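Local coordinates for protein beta-fructofuranosidase (Arabidopsis thaliana, PDB 2OXB) that hydrolyses sucrose and 1-kestose, and less readily neokestose and levan, as a cell-wall beta-fructofuranosidase of glycosyl hydrolase family 32, at residues V441-D446 against A493-R498; S445-S450 against K458-A463. The protein carries 1 engineered substitution. All coordinates share one frame; numbering follows the deposited sequence.

Overall arrangement
Both contacts lie in the C-terminal domain of this family 32 enzyme, the beta-sandwich that accompanies the five-bladed propeller. Their centres are about 8 Å apart. Both begin on strand 439-446 and share Ser445 and Asp446. The partner 458-463 of contact 2 follows after a short loop, and 493-498, the partner in contact 1, comes later in the chain. Contact 2 joins two neighbouring strands within one sheet, whereas contact 1 spans the two sheets of the sandwich. Gln447 ties them together, because its OE1 accepts from Ser497 OG. Neither contact lies at the annotated substrate-binding residues.

Contact 1: residues V441-D446 against A493-R498; sequences VLMCSD and ACITSR
Ser445 and Ser497 face each other across the contact, and both hydroxyls hold the same atom, OE1 of Gln447. Each makes a hydrogen bond to that amide oxygen. The two serines are not bonded to each other: Ser445 OG and Ser497 OG are 3.6 Å apart. The amide oxygen thus bridges the two strands, and both buried hydroxyls have a partner.

The rest of the contact is largely apolar. Met443 leaves its backbone with CG anti to N (chi1 -151°), which sends the chain across to strand 493-498. Its SD rests on Ala493 CB at 3.5 Å. A turn at its last torsion (chi3 110°) brings CE round to Ile495, where it meets Ile495 CB at 4.0 Å. The Met443 and Ile495 side chains lie alongside each other and point opposite ways. Ile495 CD1 therefore reaches back to the other backbone and comes to 3.4 Å from Met443 O. The other branch of Ile495, CG2, sits anti to its own N. It packs on Ser445 CB, with Ile495 CG2 and Ser445 CB 3.4 Å apart.

No hydrogen bond joins the two strands directly. Their axes are 8.0 Å apart at closest approach and run within 6° of parallel. The spacing is that of two sheets packed face to face, here the two sheets of the C-terminal beta-sandwich. Strand 439-446 lies between strands 423-431 and 461-465 in its own sheet, and Ile495 also packs on Tyr461 and Ala463 of the latter. Strand 493-498 is the outermost of the other sheet, beside strand 483-488, whose Ser486 touches Met443 and Ser445.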
# COMPACT_ATOMS: atom_id res chain seq x y z
N VAL A 441 20.86 5.85 -4.86
CA VAL A 441 20.42 6.12 -3.50
C VAL A 441 19.70 4.92 -2.92
O VAL A 441 18.63 4.53 -3.38
CB VAL A 441 19.48 7.30 -3.45
CG1 VAL A 441 19.18 7.63 -1.99
CG2 VAL A 441 20.09 8.47 -4.17
N LEU A 442 20.32 4.35 -1.90
CA LEU A 442 19.78 3.20 -1.22
C LEU A 442 18.98 3.55 0.03
O LEU A 442 19.48 4.19 0.95
CB LEU A 442 20.92 2.27 -0.81
CG LEU A 442 20.41 1.05 -0.05
CD1 LEU A 442 19.63 0.18 -1.03
CD2 LEU A 442 21.56 0.29 0.57
N MET A 443 17.72 3.12 0.07
CA MET A 443 16.92 3.36 1.25
C MET A 443 16.75 1.99 1.92
O MET A 443 16.24 1.05 1.30
CB MET A 443 15.54 3.96 0.89
CG MET A 443 14.95 4.87 1.99
SD MET A 443 13.20 5.41 1.75
CE MET A 443 12.32 4.44 3.09
N CYS A 444 17.23 1.88 3.16
CA CYS A 444 17.12 0.63 3.93
C CYS A 444 16.26 0.84 5.16
O CYS A 444 16.24 1.92 5.74
CB CYS A 444 18.49 0.15 4.42
SG CYS A 444 19.68 -0.40 3.16
N SER A 445 15.56 -0.22 5.56
CA SER A 445 14.70 -0.20 6.75
C SER A 445 15.04 -1.45 7.54
O SER A 445 14.41 -2.49 7.37
CB SER A 445 13.22 -0.24 6.36
OG SER A 445 12.41 -0.03 7.49
N ASP A 446 16.06 -1.35 8.39
CA ASP A 446 16.52 -2.47 9.20
C ASP A 446 15.55 -2.85 10.31
O ASP A 446 15.04 -2.00 11.04
CB ASP A 446 17.87 -2.15 9.81
CG ASP A 446 18.87 -3.26 9.60
OD1 ASP A 446 19.45 -3.32 8.48
OD2 ASP A 446 19.06 -4.06 10.54
N ALA A 493 10.02 6.51 -2.47
CA ALA A 493 10.39 5.24 -1.86
C ALA A 493 9.54 4.97 -0.62
O ALA A 493 9.60 5.69 0.37
CB ALA A 493 11.85 5.24 -1.50
N CYS A 494 8.74 3.90 -0.69
CA CYS A 494 7.86 3.55 0.41
C CYS A 494 8.12 2.17 1.02
O CYS A 494 7.65 1.16 0.50
CB CYS A 494 6.42 3.65 -0.08
SG CYS A 494 6.13 5.14 -1.07
N ILE A 495 8.86 2.15 2.13
CA ILE A 495 9.18 0.92 2.86
C ILE A 495 8.51 0.92 4.25
O ILE A 495 8.95 1.61 5.17
CB ILE A 495 10.70 0.76 3.09
CG1 ILE A 495 11.44 0.71 1.75
CG2 ILE A 495 10.97 -0.52 3.88
CD1 ILE A 495 12.95 0.62 1.90
N THR A 496 7.47 0.11 4.39
CA THR A 496 6.70 0.01 5.63
C THR A 496 7.04 -1.30 6.37
O THR A 496 7.42 -2.29 5.75
CB THR A 496 5.18 0.08 5.31
OG1 THR A 496 4.45 0.50 6.47
CG2 THR A 496 4.67 -1.28 4.87
N SER A 497 6.88 -1.29 7.69
CA SER A 497 7.18 -2.48 8.48
C SER A 497 6.34 -2.58 9.76
O SER A 497 5.53 -1.70 10.05
CB SER A 497 8.67 -2.52 8.82
OG SER A 497 9.23 -1.23 8.70
N ARG A 498 6.55 -3.65 10.52
CA ARG A 498 5.82 -3.87 11.77
C ARG A 498 6.80 -4.25 12.87
O ARG A 498 7.54 -5.24 12.75
CB ARG A 498 4.81 -5.00 11.58
CG ARG A 498 4.13 -4.98 10.22
CD ARG A 498 3.06 -3.91 10.13
NE ARG A 498 1.74 -4.48 10.35
CZ ARG A 498 1.24 -4.79 11.55
NH1 ARG A 498 1.95 -4.57 12.64
NH2 ARG A 498 0.03 -5.32 11.64

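Contact 2: residues S445-S450 against K458-A463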
# COMPACT_ATOMS: atom_id res chain seq x y z
N SER A 445 15.56 -0.22 5.56
CA SER A 445 14.70 -0.20 6.75
C SER A 445 15.04 -1.45 7.54
O SER A 445 14.41 -2.49 7.37
CB SER A 445 13.22 -0.24 6.36
OG SER A 445 12.41 -0.03 7.49
N ASP A 446 16.06 -1.35 8.39
CA ASP A 446 16.52 -2.47 9.20
C ASP A 446 15.55 -2.85 10.31
O ASP A 446 15.04 -2.00 11.04
CB ASP A 446 17.87 -2.15 9.81
CG ASP A 446 18.87 -3.26 9.60
OD1 ASP A 446 19.45 -3.32 8.48
OD2 ASP A 446 19.06 -4.06 10.54
N GLN A 447 15.31 -4.15 10.45
CA GLN A 447 14.39 -4.66 11.46
C GLN A 447 15.02 -5.68 12.41
O GLN A 447 14.39 -6.12 13.37
CB GLN A 447 13.19 -5.25 10.73
CG GLN A 447 12.69 -4.36 9.59
CD GLN A 447 11.80 -3.22 10.07
OE1 GLN A 447 11.65 -2.19 9.39
NE2 GLN A 447 11.18 -3.40 11.24
N SER A 448 16.27 -6.03 12.12
CA SER A 448 17.07 -6.99 12.89
C SER A 448 17.04 -6.81 14.42
O SER A 448 17.07 -7.79 15.15
CB SER A 448 18.52 -6.92 12.42
OG SER A 448 18.99 -5.60 12.59
N ARG A 449 17.02 -5.57 14.88
CA ARG A 449 16.97 -5.29 16.32
C ARG A 449 15.71 -4.51 16.70
O ARG A 449 15.65 -3.90 17.77
CB ARG A 449 18.22 -4.50 16.78
CG ARG A 449 19.52 -5.33 16.97
CD ARG A 449 20.30 -5.51 15.67
NE ARG A 449 20.68 -6.91 15.44
CZ ARG A 449 21.42 -7.64 16.27
NH1 ARG A 449 21.86 -7.12 17.41
NH2 ARG A 449 21.69 -8.91 15.97
N SER A 450 14.69 -4.52 15.84
CA SER A 450 13.45 -3.80 16.11
C SER A 450 12.80 -4.13 17.45
O SER A 450 12.04 -3.31 17.98
CB SER A 450 12.43 -4.03 14.99
OG SER A 450 12.69 -3.20 13.86
N LYS A 458 11.52 -10.14 11.77
CA LYS A 458 12.68 -9.23 11.74
C LYS A 458 13.31 -8.98 10.36
O LYS A 458 14.34 -8.31 10.28
CB LYS A 458 13.79 -9.76 12.67
CG LYS A 458 13.99 -8.97 13.95
CD LYS A 458 12.76 -9.06 14.84
CE LYS A 458 12.92 -8.18 16.07
NZ LYS A 458 13.22 -6.78 15.67
N THR A 459 12.70 -9.51 9.30
CA THR A 459 13.24 -9.34 7.96
C THR A 459 13.32 -7.88 7.56
O THR A 459 12.34 -7.13 7.62
CB THR A 459 12.42 -10.13 6.88
OG1 THR A 459 11.47 -9.25 6.24
CG2 THR A 459 11.67 -11.30 7.50
N THR A 460 14.52 -7.48 7.15
CA THR A 460 14.80 -6.13 6.71
C THR A 460 14.40 -5.95 5.25
O THR A 460 14.60 -6.84 4.42
CB THR A 460 16.30 -5.82 6.86
OG1 THR A 460 16.64 -5.86 8.25
CG2 THR A 460 16.63 -4.46 6.28
N TYR A 461 13.84 -4.78 4.94
CA TYR A 461 13.38 -4.45 3.59
C TYR A 461 14.30 -3.43 2.94
O TYR A 461 14.84 -2.57 3.63
CB TYR A 461 11.97 -3.86 3.66
CG TYR A 461 10.99 -4.65 4.50
CD1 TYR A 461 10.48 -5.86 4.06
CD2 TYR A 461 10.58 -4.17 5.74
CE1 TYR A 461 9.56 -6.58 4.84
CE2 TYR A 461 9.66 -4.89 6.53
CZ TYR A 461 9.16 -6.09 6.07
OH TYR A 461 8.25 -6.77 6.84
N GLY A 462 14.47 -3.53 1.63
CA GLY A 462 15.33 -2.59 0.92
C GLY A 462 14.69 -1.92 -0.29
O GLY A 462 13.71 -2.44 -0.85
N ALA A 463 15.24 -0.76 -0.69
CA ALA A 463 14.76 -0.01 -1.86
C ALA A 463 15.74 1.06 -2.40
O ALA A 463 16.65 1.52 -1.71
CB ALA A 463 13.41 0.64 -1.55
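Ser445 and Tyr461 form an antiparallel, hydrogen-bonded pair where strands 439-446 and 461-465 meet. Ser445 N donates to Tyr461 O at 3.1 Å. The return bond, from Tyr461 N to Ser445 O, is weak. This pair is the one bridge between the segments. A type I turn spans Gln447 to Ser450.

Side chains add to the grip. Thr460 OG1 accepts from Gln447 N at 3.1 Å, with a nearly straight N-H...O angle of 167°. The same rotation of Thr460 (chi1 -64°) puts CG2 beside Ser445 O. Gln447 O has two donors. Ser450 N closes the turn at 3.0 Å from Gln447 O. Lys458, its chain doubled back over the turn, brings NZ to Gln447 O as the second donor. The exact position of this ammonium group is doubtful, because it also crowds Ser450 N. The Asp446 carboxylate carbon CG lies 3.7 Å from Thr460 OG1, and Asp446 OD2 takes a hydrogen bond from Ser448 OG at 2.6 Å. Within 458-463, Thr459 O lies over the centre of the Tyr461 ring, 3.6 Å above its plane. Ser450 OG is hydrogen-bonded to Thr423 OG1.

Thr460 also touches Cys395 and Ser396 of helix 391-397. The arrangement is the end of a beta-hairpin with a long connecting loop, in the C-terminal beta-sandwich of family 32 enzymes; strand 461-465 is paired with strand 439-446 in its sheet.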